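Local coordinates for protein L-lactate dehydrogenase (Trichomonas vaginalis, PDB 4UUL) that is an engineered variant of an NAD-dependent lactate dehydrogenase of the malate dehydrogenase family, enzymes that interconvert 2-oxo and 2-hydroxy acids, at residues V191-Q196 with D307-K312; I269-G274 with P281-S286. The protein carries 1 engineered substitution. One frame throughout, in Å; residues are numbered along the deposited sequence.

Interaction 1: V191-Q196 with D307-K312; sequences VADLTQ and DWLREK
Val191 packs both methyls against the first turns of helix 307-337, on Leu309, Lys312 and the outer corner of the Trp308 ring. With CG1 anti to the backbone N (chi1 -173°), this methyl comes 3.7 Å from Leu309 CD1 and also touches the CB of Lys312 and the CH2 of the indole. The other branch, Val191 CG2, rests on Lys312, 3.7 Å from its carbonyl O.

Leu309 reaches toward the strand and turns its two methyls to different neighbours. CD1 goes to Val191, while CD2 sits against polar groups, 3.5 Å from Asp193 OD2 and 3.6 Å from Gln196 NE2. The other oxygen of the same carboxylate, Asp193 OD1, accepts from Thr195 N, which stands above the carboxylate plane; this is an Asx turn where the chain leaves strand 191-193, an outer strand of the antiparallel sheet in the C-terminal domain. OD1 also accepts, on its syn side, from Thr195 OG1 at 2.7 Å. Separately, Asp193 OD2 receives Gln196 NE2 on its own syn side, nearly straight at 171°, and Trp183 NE1 as well; Gln196 NE2 also bonds to Lys304 O. Four bonds, two on each oxygen, thus hold the buried carboxylate and fix its rotation.

The Trp308 ring brings its six-membered end to this turn. Asp193 OD1 and Ala192 O lie at its edge, the first 3.8 Å from CZ3, with the carboxylate and ring planes 42° apart. Thr195 CG2 approaches obliquely, 3.9 Å from Trp308 CE3. Lys312 CG, one turn on, lies over one indole face near its rim; Phe218 of helix 214-236 meets the ring edge-to-face.

Interaction 2: I269-G274 with P281-S286; sequences IPVPEG and PGVVFS
The paired ends of strands 265-270 and 284-291, neighbours in the three-stranded antiparallel sheet of the C-terminal domain, meet through Ile269 and Phe285, a hydrogen-bonded pair. Ile269 N donates to Phe285 O at 3.0 Å, and Phe285 N returns a bond to Ile269 O at 2.9 Å; both donors stand above the plane of the carbonyl they address. One step on, Pro270 and Val284 form a non-hydrogen-bonded pair, flanked by CA-H...O contacts, Val284 CA to Ile269 O and Pro270 CA to Val283 O.

Beyond the strand ends, Val271 N continues the pairing with a bond to Val283 O, nearly along the C=O axis. Val271 has the most surface buried here. Its CG2 lies 3.5 Å from Phe285 CB and 3.9 Å from Val283 CG2, while CG1, anti to the backbone N (chi1 169°), lies against the backbone of Pro281, 3.8 Å from its N. A water bridges the two segments past the strand ends, donating to Val271 O at 2.7 Å and accepting from Gly282 N at 2.8 Å. Farther out, the ring of Pro281 sets CG against Glu273 CA. Val283 and Phe285 pack on helix 307-337, and Val284 on helix 132-141.

In the fold
Both contacts belong to the C-terminal domain, and along the chain interaction 2 falls between the two segments of interaction 1. Their centres are 18 Å apart and their nearest atoms about 6 Å, without touching. Helix 307-337 joins them: its first turns carry interaction 1, while Thr316, Leu320 and Phe321, farther along, receive side chains of 281-286. Strand 177-183 is a second link, bonded to 191-193 and, through Val182, to Ser286. His186, the predicted proton acceptor, lies about 10 Å from Ala192 and about 9 Å from Val284, side chain to side chain. Val284 is also about 7 Å from Asp132, an NADH-binding residue, although no cofactor is bound here.

Interaction 1: V191-Q196 with D307-K312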
loop_
_atom_site.group_PDB
_atom_site.type_symbol
_atom_site.label_atom_id
_atom_site.label_comp_id
_atom_site.label_asym_id
_atom_site.label_seq_id
_atom_site.Cartn_x
_atom_site.Cartn_y
_atom_site.Cartn_z
ATOM N N VAL B 191 -6.127 -11.773 25.205
ATOM C CA VAL B 191 -6.898 -10.959 26.133
ATOM C C VAL B 191 -7.120 -9.568 25.504
ATOM O O VAL B 191 -6.185 -8.759 25.437
ATOM C CB VAL B 191 -6.173 -10.810 27.483
ATOM C CG1 VAL B 191 -7.134 -10.103 28.429
ATOM C CG2 VAL B 191 -5.742 -12.152 28.034
ATOM N N ALA B 192 -8.339 -9.293 25.050
ATOM C CA ALA B 192 -8.691 -7.964 24.519
ATOM C C ALA B 192 -9.271 -7.197 25.725
ATOM O O ALA B 192 -10.446 -7.345 26.098
ATOM C CB ALA B 192 -9.686 -8.103 23.367
ATOM N N ASP B 193 -8.416 -6.428 26.352
ATOM C CA ASP B 193 -8.693 -5.784 27.625
ATOM C C ASP B 193 -9.219 -4.366 27.446
ATOM O O ASP B 193 -8.532 -3.502 26.855
ATOM C CB ASP B 193 -7.385 -5.740 28.403
ATOM C CG ASP B 193 -7.476 -5.035 29.758
ATOM O OD1 ASP B 193 -8.571 -4.968 30.339
ATOM O OD2 ASP B 193 -6.404 -4.582 30.230
ATOM N N LEU B 194 -10.437 -4.144 27.903
ATOM C CA LEU B 194 -11.059 -2.845 27.943
ATOM C C LEU B 194 -11.074 -2.242 29.320
ATOM O O LEU B 194 -11.645 -1.158 29.486
ATOM C CB LEU B 194 -12.486 -2.927 27.402
ATOM C CG LEU B 194 -12.621 -3.397 25.955
ATOM C CD1 LEU B 194 -14.089 -3.345 25.477
ATOM C CD2 LEU B 194 -11.662 -2.659 24.976
ATOM N N THR B 195 -10.537 -2.931 30.318
ATOM C CA THR B 195 -10.675 -2.468 31.719
ATOM C C THR B 195 -9.860 -1.235 32.085
ATOM O O THR B 195 -10.139 -0.621 33.112
ATOM C CB THR B 195 -10.407 -3.577 32.735
ATOM O OG1 THR B 195 -9.035 -3.911 32.725
ATOM C CG2 THR B 195 -11.235 -4.792 32.444
ATOM N N GLN B 196 -8.873 -0.870 31.256
ATOM C CA GLN B 196 -8.126 0.367 31.450
ATOM C C GLN B 196 -8.703 1.504 30.623
ATOM O O GLN B 196 -8.384 2.662 30.858
ATOM C CB GLN B 196 -6.679 0.249 30.997
ATOM C CG GLN B 196 -6.048 -1.139 31.090
ATOM C CD GLN B 196 -5.856 -1.635 32.509
ATOM O OE1 GLN B 196 -5.720 -0.847 33.494
ATOM N NE2 GLN B 196 -5.761 -2.945 32.630
ATOM N N ASP B 307 -9.618 -8.815 39.054
ATOM C CA ASP B 307 -9.687 -10.271 39.143
ATOM C C ASP B 307 -9.923 -10.888 37.775
ATOM O O ASP B 307 -9.337 -11.898 37.441
ATOM C CB ASP B 307 -10.793 -10.732 40.121
ATOM C CG ASP B 307 -10.461 -10.453 41.550
ATOM O OD1 ASP B 307 -9.287 -10.183 41.856
ATOM O OD2 ASP B 307 -11.386 -10.515 42.373
ATOM N N TRP B 308 -10.756 -10.274 36.957
ATOM C CA TRP B 308 -11.002 -10.766 35.612
ATOM C C TRP B 308 -9.719 -10.785 34.802
ATOM O O TRP B 308 -9.357 -11.800 34.202
ATOM C CB TRP B 308 -12.055 -9.908 34.898
ATOM C CG TRP B 308 -12.246 -10.281 33.442
ATOM C CD1 TRP B 308 -13.067 -11.254 32.954
ATOM C CD2 TRP B 308 -11.597 -9.699 32.295
ATOM N NE1 TRP B 308 -12.958 -11.329 31.576
ATOM C CE2 TRP B 308 -12.070 -10.388 31.154
ATOM C CE3 TRP B 308 -10.668 -8.684 32.133
ATOM C CZ2 TRP B 308 -11.660 -10.080 29.866
ATOM C CZ3 TRP B 308 -10.270 -8.362 30.831
ATOM C CH2 TRP B 308 -10.751 -9.085 29.733
ATOM N N LEU B 309 -8.990 -9.686 34.807
ATOM C CA LEU B 309 -7.772 -9.599 34.021
ATOM C C LEU B 309 -6.727 -10.553 34.542
ATOM O O LEU B 309 -5.994 -11.186 33.759
ATOM C CB LEU B 309 -7.260 -8.143 33.965
ATOM C CG LEU B 309 -6.020 -7.956 33.063
ATOM C CD1 LEU B 309 -6.230 -8.473 31.624
ATOM C CD2 LEU B 309 -5.610 -6.485 33.037
ATOM N N ARG B 310 -6.644 -10.712 35.857
ATOM C CA ARG B 310 -5.633 -11.625 36.429
ATOM C C ARG B 310 -5.844 -13.028 35.879
ATOM O O ARG B 310 -4.912 -13.701 35.459
ATOM C CB ARG B 310 -5.749 -11.644 37.956
ATOM C CG ARG B 310 -4.720 -12.541 38.704
ATOM C CD ARG B 310 -3.355 -11.914 38.667
ATOM N NE ARG B 310 -2.594 -12.345 37.507
ATOM C CZ ARG B 310 -1.548 -11.688 37.014
ATOM N NH1 ARG B 310 -1.163 -10.522 37.528
ATOM N NH2 ARG B 310 -0.896 -12.160 35.985
ATOM N N GLU B 311 -7.086 -13.488 35.910
ATOM C CA GLU B 311 -7.419 -14.808 35.442
ATOM C C GLU B 311 -7.109 -14.937 33.947
ATOM O O GLU B 311 -6.534 -15.935 33.510
ATOM C CB GLU B 311 -8.885 -15.151 35.773
ATOM C CG GLU B 311 -9.307 -16.572 35.382
ATOM C CD GLU B 311 -10.745 -16.905 35.748
ATOM O OE1 GLU B 311 -11.353 -16.164 36.556
ATOM O OE2 GLU B 311 -11.264 -17.923 35.233
ATOM N N LYS B 312 -7.453 -13.935 33.158
ATOM C CA LYS B 312 -7.201 -13.992 31.725
ATOM C C LYS B 312 -5.696 -14.034 31.420
ATOM O O LYS B 312 -5.267 -14.766 30.553
ATOM C CB LYS B 312 -7.819 -12.784 31.010
ATOM C CG LYS B 312 -9.306 -12.708 30.986
ATOM C CD LYS B 312 -9.956 -13.862 30.269
ATOM C CE LYS B 312 -9.847 -13.697 28.788
ATOM N NZ LYS B 312 -10.502 -14.855 28.080
#

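Interaction 2: I269-G274 with P281-S286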
loop_
_atom_site.group_PDB
_atom_site.type_symbol
_atom_site.label_atom_id
_atom_site.label_comp_id
_atom_site.label_asym_id
_atom_site.label_seq_id
_atom_site.Cartn_x
_atom_site.Cartn_y
_atom_site.Cartn_z
ATOM N N ILE B 269 6.546 -9.351 23.201
ATOM C CA ILE B 269 7.973 -9.254 23.502
ATOM C C ILE B 269 8.363 -10.404 24.396
ATOM O O ILE B 269 7.548 -10.915 25.158
ATOM C CB ILE B 269 8.378 -7.909 24.133
ATOM C CG1 ILE B 269 7.509 -7.615 25.359
ATOM C CG2 ILE B 269 8.284 -6.788 23.133
ATOM C CD1 ILE B 269 8.061 -6.494 26.233
ATOM N N PRO B 270 9.630 -10.821 24.300
ATOM C CA PRO B 270 10.148 -11.722 25.342
ATOM C C PRO B 270 9.821 -11.129 26.698
ATOM O O PRO B 270 10.094 -9.965 26.947
ATOM C CB PRO B 270 11.669 -11.690 25.080
ATOM C CG PRO B 270 11.762 -11.401 23.600
ATOM C CD PRO B 270 10.678 -10.366 23.389
ATOM N N VAL B 271 9.262 -11.925 27.591
ATOM C CA VAL B 271 8.789 -11.366 28.848
ATOM C C VAL B 271 9.947 -10.796 29.634
ATOM O O VAL B 271 10.885 -11.519 29.926
ATOM C CB VAL B 271 8.068 -12.445 29.711
ATOM C CG1 VAL B 271 7.821 -11.965 31.107
ATOM C CG2 VAL B 271 6.757 -12.882 29.049
ATOM N N PRO B 272 9.882 -9.507 30.038
ATOM C CA PRO B 272 10.950 -8.945 30.878
ATOM C C PRO B 272 10.875 -9.476 32.302
ATOM O O PRO B 272 9.834 -9.514 32.892
ATOM C CB PRO B 272 10.685 -7.418 30.881
ATOM C CG PRO B 272 9.738 -7.167 29.754
ATOM C CD PRO B 272 8.940 -8.465 29.602
ATOM N N GLU B 273 12.004 -9.855 32.867
ATOM C CA GLU B 273 12.044 -10.314 34.252
ATOM C C GLU B 273 11.422 -9.299 35.194
ATOM O O GLU B 273 10.725 -9.670 36.163
ATOM C CB GLU B 273 13.475 -10.638 34.702
ATOM C CG GLU B 273 13.550 -11.305 36.110
ATOM C CD GLU B 273 14.954 -11.764 36.470
ATOM O OE1 GLU B 273 15.812 -11.827 35.562
ATOM O OE2 GLU B 273 15.196 -12.064 37.665
ATOM N N GLY B 274 11.659 -8.025 34.978
ATOM C CA GLY B 274 11.081 -7.107 35.979
ATOM C C GLY B 274 9.617 -6.696 35.844
ATOM O O GLY B 274 9.188 -5.778 36.525
ATOM N N PRO B 281 8.972 -15.007 33.030
ATOM C CA PRO B 281 9.903 -15.043 31.896
ATOM C C PRO B 281 9.889 -16.373 31.206
ATOM O O PRO B 281 9.587 -17.409 31.811
ATOM C CB PRO B 281 11.254 -14.797 32.542
ATOM C CG PRO B 281 10.932 -14.087 33.849
ATOM C CD PRO B 281 9.650 -14.664 34.313
ATOM N N GLY B 282 10.167 -16.335 29.901
ATOM C CA GLY B 282 10.399 -17.555 29.139
ATOM C C GLY B 282 9.528 -17.726 27.904
ATOM O O GLY B 282 9.733 -18.696 27.189
ATOM N N VAL B 283 8.574 -16.826 27.678
ATOM C CA VAL B 283 7.752 -16.836 26.487
ATOM C C VAL B 283 7.762 -15.413 25.896
ATOM O O VAL B 283 8.332 -14.495 26.490
ATOM C CB VAL B 283 6.328 -17.298 26.754
ATOM C CG1 VAL B 283 6.293 -18.770 27.153
ATOM C CG2 VAL B 283 5.639 -16.429 27.800
ATOM N N VAL B 284 7.113 -15.272 24.745
ATOM C CA VAL B 284 6.878 -13.991 24.077
ATOM C C VAL B 284 5.410 -13.681 24.314
ATOM O O VAL B 284 4.534 -14.492 23.991
ATOM C CB VAL B 284 7.263 -14.075 22.600
ATOM C CG1 VAL B 284 6.806 -12.815 21.832
ATOM C CG2 VAL B 284 8.737 -14.324 22.451
ATOM N N PHE B 285 5.126 -12.503 24.888
ATOM C CA PHE B 285 3.816 -12.197 25.463
ATOM C C PHE B 285 3.464 -10.764 25.064
ATOM O O PHE B 285 4.319 -9.881 25.168
ATOM C CB PHE B 285 3.980 -12.335 26.984
ATOM C CG PHE B 285 2.691 -12.316 27.794
ATOM C CD1 PHE B 285 2.036 -11.117 28.122
ATOM C CD2 PHE B 285 2.179 -13.500 28.296
ATOM C CE1 PHE B 285 0.897 -11.126 28.876
ATOM C CE2 PHE B 285 1.028 -13.488 29.058
ATOM C CZ PHE B 285 0.382 -12.336 29.350
ATOM N N SER B 286 2.232 -10.540 24.581
ATOM C CA SER B 286 1.850 -9.191 24.231
ATOM C C SER B 286 1.568 -8.359 25.480
ATOM O O SER B 286 0.819 -8.779 26.380
ATOM C CB SER B 286 0.620 -9.204 23.313
ATOM O OG SER B 286 0.328 -7.876 22.911
HETATM O O HOH W 1 11.478 -13.991 28.951
#